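Local coordinates for variant surface glycoprotein MITat 1.13 (PDB 6Z8H) that probably forms part of the dense, GPI-anchored surface coat by which the trypanosome evades host immunity through antigenic variation, at residues A[69-74]-A[372-377]; A[73-78]-A[347-352]. All blocks are in the same frame, centred on the assembly; numbering follows the deposited sequence.

Contact 1: A[69-74]-A[372-377]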
loop_
_atom_site.group_PDB
_atom_site.type_symbol
_atom_site.label_atom_id
_atom_site.label_comp_id
_atom_site.label_asym_id
_atom_site.label_seq_id
_atom_site.Cartn_x
_atom_site.Cartn_y
_atom_site.Cartn_z
ATOM N N LEU A 69 -1.167 28.039 15.546
ATOM C CA LEU A 69 -1.898 29.293 15.346
ATOM C C LEU A 69 -2.964 29.463 16.422
ATOM O O LEU A 69 -3.128 30.549 16.977
ATOM C CB LEU A 69 -2.553 29.341 13.967
ATOM C CG LEU A 69 -1.646 29.559 12.754
ATOM C CD1 LEU A 69 -2.438 29.408 11.480
ATOM C CD2 LEU A 69 -1.050 30.951 12.857
ATOM N N VAL A 70 -3.739 28.410 16.706
ATOM C CA VAL A 70 -4.796 28.539 17.710
ATOM C C VAL A 70 -4.190 28.848 19.067
ATOM O O VAL A 70 -4.658 29.740 19.796
ATOM C CB VAL A 70 -5.676 27.280 17.743
ATOM C CG1 VAL A 70 -6.650 27.339 18.903
ATOM C CG2 VAL A 70 -6.403 27.111 16.437
ATOM N N THR A 71 -3.153 28.101 19.437
ATOM C CA THR A 71 -2.527 28.286 20.737
ATOM C C THR A 71 -1.939 29.680 20.862
ATOM O O THR A 71 -2.153 30.373 21.857
ATOM C CB THR A 71 -1.446 27.226 20.940
ATOM O OG1 THR A 71 -1.988 25.899 20.752
ATOM C CG2 THR A 71 -0.816 27.330 22.309
ATOM N N ALA A 72 -1.219 30.129 19.843
ATOM C CA ALA A 72 -0.640 31.467 19.881
ATOM C C ALA A 72 -1.715 32.547 19.893
ATOM O O ALA A 72 -1.559 33.570 20.562
ATOM C CB ALA A 72 0.293 31.634 18.673
ATOM N N ALA A 73 -2.776 32.374 19.100
ATOM C CA ALA A 73 -3.839 33.358 19.074
ATOM C C ALA A 73 -4.447 33.532 20.446
ATOM O O ALA A 73 -4.846 34.638 20.796
ATOM C CB ALA A 73 -4.914 32.931 18.087
ATOM N N LEU A 74 -4.497 32.490 21.259
ATOM C CA LEU A 74 -5.078 32.619 22.596
ATOM C C LEU A 74 -4.104 33.266 23.563
ATOM O O LEU A 74 -4.510 34.083 24.400
ATOM C CB LEU A 74 -5.418 31.227 23.122
ATOM C CG LEU A 74 -6.669 31.062 23.952
ATOM C CD1 LEU A 74 -7.860 31.150 22.977
ATOM C CD2 LEU A 74 -6.638 29.749 24.692
ATOM N N GLY A 372 -2.326 21.718 23.735
ATOM C CA GLY A 372 -3.653 21.522 24.292
ATOM C C GLY A 372 -3.729 21.846 25.770
ATOM O O GLY A 372 -4.692 22.479 26.221
ATOM N N ASP A 373 -2.756 21.352 26.550
ATOM C CA ASP A 373 -2.693 21.679 27.971
ATOM C C ASP A 373 -2.619 23.189 28.159
ATOM O O ASP A 373 -3.290 23.759 29.030
ATOM C CB ASP A 373 -1.458 21.017 28.588
ATOM C CG ASP A 373 -1.486 20.975 30.086
ATOM O OD1 ASP A 373 -2.538 21.256 30.678
ATOM O OD2 ASP A 373 -0.457 20.609 30.690
ATOM N N ALA A 374 -1.799 23.858 27.345
ATOM C CA ALA A 374 -1.686 25.303 27.453
ATOM C C ALA A 374 -3.027 25.977 27.196
ATOM O O ALA A 374 -3.393 26.939 27.884
ATOM C CB ALA A 374 -0.626 25.826 26.489
ATOM N N ILE A 375 -3.759 25.516 26.181
ATOM C CA ILE A 375 -5.050 26.123 25.869
ATOM C C ILE A 375 -5.995 25.988 27.063
ATOM O O ILE A 375 -6.680 26.937 27.453
ATOM C CB ILE A 375 -5.632 25.487 24.591
ATOM C CG1 ILE A 375 -4.791 25.867 23.366
ATOM C CG2 ILE A 375 -7.084 25.879 24.401
ATOM C CD1 ILE A 375 -5.248 25.249 22.066
ATOM N N ALA A 376 -6.076 24.793 27.641
ATOM C CA ALA A 376 -6.937 24.626 28.802
ATOM C C ALA A 376 -6.522 25.561 29.931
ATOM O O ALA A 376 -7.374 26.162 30.599
ATOM C CB ALA A 376 -6.893 23.161 29.246
ATOM N N ARG A 377 -5.216 25.682 30.170
ATOM C CA ARG A 377 -4.724 26.488 31.285
ATOM C C ARG A 377 -4.971 27.970 31.035
ATOM O O ARG A 377 -5.340 28.712 31.959
ATOM C CB ARG A 377 -3.241 26.187 31.516
ATOM C CG ARG A 377 -2.983 24.775 32.047
ATOM C CD ARG A 377 -1.496 24.347 32.004
ATOM N NE ARG A 377 -1.322 23.088 32.719
ATOM C CZ ARG A 377 -0.926 22.989 33.990
ATOM N NH1 ARG A 377 -0.595 24.060 34.690
ATOM N NH2 ARG A 377 -0.843 21.816 34.572
#

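Contact 2: A[73-78]-A[347-352]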
loop_
_atom_site.group_PDB
_atom_site.type_symbol
_atom_site.label_atom_id
_atom_site.label_comp_id
_atom_site.label_asym_id
_atom_site.label_seq_id
_atom_site.Cartn_x
_atom_site.Cartn_y
_atom_site.Cartn_z
ATOM N N ALA A 73 -2.776 32.374 19.100
ATOM C CA ALA A 73 -3.839 33.358 19.074
ATOM C C ALA A 73 -4.447 33.532 20.446
ATOM O O ALA A 73 -4.846 34.638 20.796
ATOM C CB ALA A 73 -4.914 32.931 18.087
ATOM N N LEU A 74 -4.497 32.490 21.259
ATOM C CA LEU A 74 -5.078 32.619 22.596
ATOM C C LEU A 74 -4.104 33.266 23.563
ATOM O O LEU A 74 -4.510 34.083 24.400
ATOM C CB LEU A 74 -5.418 31.227 23.122
ATOM C CG LEU A 74 -6.669 31.062 23.952
ATOM C CD1 LEU A 74 -7.860 31.150 22.977
ATOM C CD2 LEU A 74 -6.638 29.749 24.692
ATOM N N ALA A 75 -2.821 32.928 23.442
ATOM C CA ALA A 75 -1.825 33.345 24.421
ATOM C C ALA A 75 -1.181 34.698 24.146
ATOM O O ALA A 75 -0.725 35.336 25.091
ATOM C CB ALA A 75 -0.706 32.305 24.479
ATOM N N ALA A 76 -1.057 35.118 22.887
ATOM C CA ALA A 76 -0.264 36.299 22.563
ATOM C C ALA A 76 -0.938 37.596 23.007
ATOM O O ALA A 76 -2.146 37.655 23.264
ATOM C CB ALA A 76 -0.022 36.357 21.058
ATOM N N VAL A 77 -0.124 38.648 23.081
ATOM C CA VAL A 77 -0.602 39.990 23.406
ATOM C C VAL A 77 -1.383 40.536 22.213
ATOM O O VAL A 77 -1.161 40.121 21.063
ATOM C CB VAL A 77 0.540 40.943 23.808
ATOM C CG1 VAL A 77 1.321 40.426 25.000
ATOM C CG2 VAL A 77 1.462 41.218 22.627
ATOM N N PRO A 78 -2.271 41.512 22.427
ATOM C CA PRO A 78 -3.165 41.931 21.334
ATOM C C PRO A 78 -2.471 42.361 20.050
ATOM O O PRO A 78 -3.002 42.094 18.971
ATOM C CB PRO A 78 -3.954 43.094 21.960
ATOM C CG PRO A 78 -4.021 42.733 23.396
ATOM C CD PRO A 78 -2.695 42.064 23.724
ATOM N N THR A 347 5.894 32.733 21.156
ATOM C CA THR A 347 4.834 33.071 22.092
ATOM C C THR A 347 4.940 32.199 23.342
ATOM O O THR A 347 5.028 30.976 23.251
ATOM C CB THR A 347 3.479 32.850 21.426
ATOM O OG1 THR A 347 3.382 33.641 20.239
ATOM C CG2 THR A 347 2.359 33.257 22.356
ATOM N N ARG A 348 4.947 32.834 24.512
ATOM C CA ARG A 348 5.055 32.123 25.779
ATOM C C ARG A 348 3.681 31.624 26.214
ATOM O O ARG A 348 2.669 32.318 26.062
ATOM C CB ARG A 348 5.677 33.032 26.844
ATOM C CG ARG A 348 7.082 33.501 26.481
ATOM C CD ARG A 348 7.786 34.191 27.646
ATOM N NE ARG A 348 8.088 33.251 28.726
ATOM C CZ ARG A 348 9.131 32.422 28.737
ATOM N NH1 ARG A 348 10.000 32.410 27.730
ATOM N NH2 ARG A 348 9.312 31.597 29.760
ATOM N N ILE A 349 3.654 30.394 26.715
ATOM C CA ILE A 349 2.422 29.691 27.074
ATOM C C ILE A 349 2.651 28.955 28.380
ATOM O O ILE A 349 3.798 28.710 28.774
ATOM C CB ILE A 349 1.988 28.688 25.990
ATOM C CG1 ILE A 349 3.106 27.687 25.691
ATOM C CG2 ILE A 349 1.592 29.437 24.711
ATOM C CD1 ILE A 349 2.665 26.519 24.811
ATOM N N PRO A 350 1.574 28.605 29.084
ATOM C CA PRO A 350 1.724 27.861 30.345
ATOM C C PRO A 350 2.280 26.462 30.122
ATOM O O PRO A 350 1.981 25.807 29.122
ATOM C CB PRO A 350 0.297 27.793 30.906
ATOM C CG PRO A 350 -0.487 28.757 30.139
ATOM C CD PRO A 350 0.178 28.962 28.801
ATOM N N LYS A 351 3.038 25.984 31.117
ATOM C CA LYS A 351 3.625 24.646 31.147
ATOM C C LYS A 351 3.385 24.011 32.514
ATOM O O LYS A 351 3.629 24.646 33.547
ATOM C CB LYS A 351 5.138 24.743 30.910
ATOM C CG LYS A 351 5.863 23.411 30.931
ATOM C CD LYS A 351 7.369 23.557 30.723
ATOM C CE LYS A 351 8.105 23.926 32.000
ATOM N NZ LYS A 351 9.584 23.741 31.841
ATOM N N ALA A 352 2.936 22.756 32.520
ATOM C CA ALA A 352 2.763 22.028 33.770
ATOM C C ALA A 352 4.112 21.768 34.436
ATOM O O ALA A 352 5.139 21.599 33.776
ATOM C CB ALA A 352 2.056 20.696 33.495
#

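Contact 1: A[69-74]-A[372-377]
No flat group enters the meeting of Ile375 with Val70, Thr71 and Leu74; the flat pair of this region, Arg377 and Asp373, stands one helical turn apart and farther from residues 69-74. There the guanidinium of Arg377 takes its partner at the edge and in plane: NE donates to Asp373 OD1 at 3.0 Å, while that oxygen is met from 49° above its carboxylate plane. The same guanidinium is held from beyond the pair as well, through NH1, by salt bridges to Glu357 and to Glu311 of the second subunit, so a charged cluster reaches into the dimer interface.

The interhelical contact itself is mostly apolar and has no hydrogen bond across it. Ile375 keeps its side chain extended, CD1 anti to CA (chi2 178°), and this carries CD1 against Val70 and Thr71 of the other segment. It comes within 4.0 Å of Val70 CG1, the two side chains crossing at about a right angle, and within 3.6 Å of Thr71 OG1. That hydroxyl is a packing surface here and spends its polarity on its own helix, in a hydrogen bond to the carbonyl of Ser67.

Segment 69-74 is near the end of helix 34-75, one of the two long helices of the VSG hairpin, and segment 372-377 lies on helix 368-383; the axes of the two segments approach to 9.8 Å, their N-to-C directions 29° from parallel.

The other branch of Ile375 serves the next turn: Leu74 CD2 lies 3.9 Å from Ile375 CG2, again with side chains nearly perpendicular. Thr71 turns its methyl the other way, CG2 standing 4.4 Å from Ala374 CB in a looser touch. Leu74 also packs on Leu378 and Leu379 of its own chain and on Leu379 of the second subunit.

Contact 2: A[73-78]-A[347-352]
Ala75 and Ala76, where helix 34-75 gives out, pass alongside the start of strand 348-351, with the CA of Ala75 6.2 Å from that of Ile349 and the CA of Ala76 6.1 Å from that of Thr347; no hydrogen bond joins the two segments. The methyl of Ala75 makes the largest share of the contact. Pointing at the strand, its CB finds Ile349 CG2 at 3.7 Å and the carbonyl oxygen Arg348 O at 3.7 Å, and it touches Thr347 CG2 at 3.8 Å. Thr347 CG2 stands anti to the backbone N (OG1 at chi1 -58°) and thereby faces the helix end, 4.1 Å from Ala76 CB. The hydroxyl of Thr347 hydrogen-bonds instead to the carbonyls of Ile344 and Asp343, at the end of helix 336-345. The rest of the Ile349 side chain packs on Ala374 and Leu365. Ala76 is the first residue to leave helical geometry and Val77 is the N-cap of helix 78-129; a two-stranded antiparallel β-hairpin, 348-351 with 358-361, is laid here against the turn of the long VSG helical hairpin.

Both contacts draw on the last turns of helix 34-75, and their centres lie only about 7 Å apart. Contact 1 is the more deeply buried, a helix-helix packing centred on a branched aliphatic side chain, with a threonine hydroxyl among its neighbours, whereas contact 2 is partly exposed and rests on methyl groups where the helix yields to a turn. Between them the β-strand and helix 368-383 also meet directly: Ile349 CD1 lies 3.8 Å from Ala374 CB, so helix end, strand and helix 368-383 pack around one another. Neither contact has a hydrogen bond across its segments; each threonine hydroxyl bonds to backbone carbonyls of its own chain, while Arg377 forms salt bridges within its chain and to the second subunit.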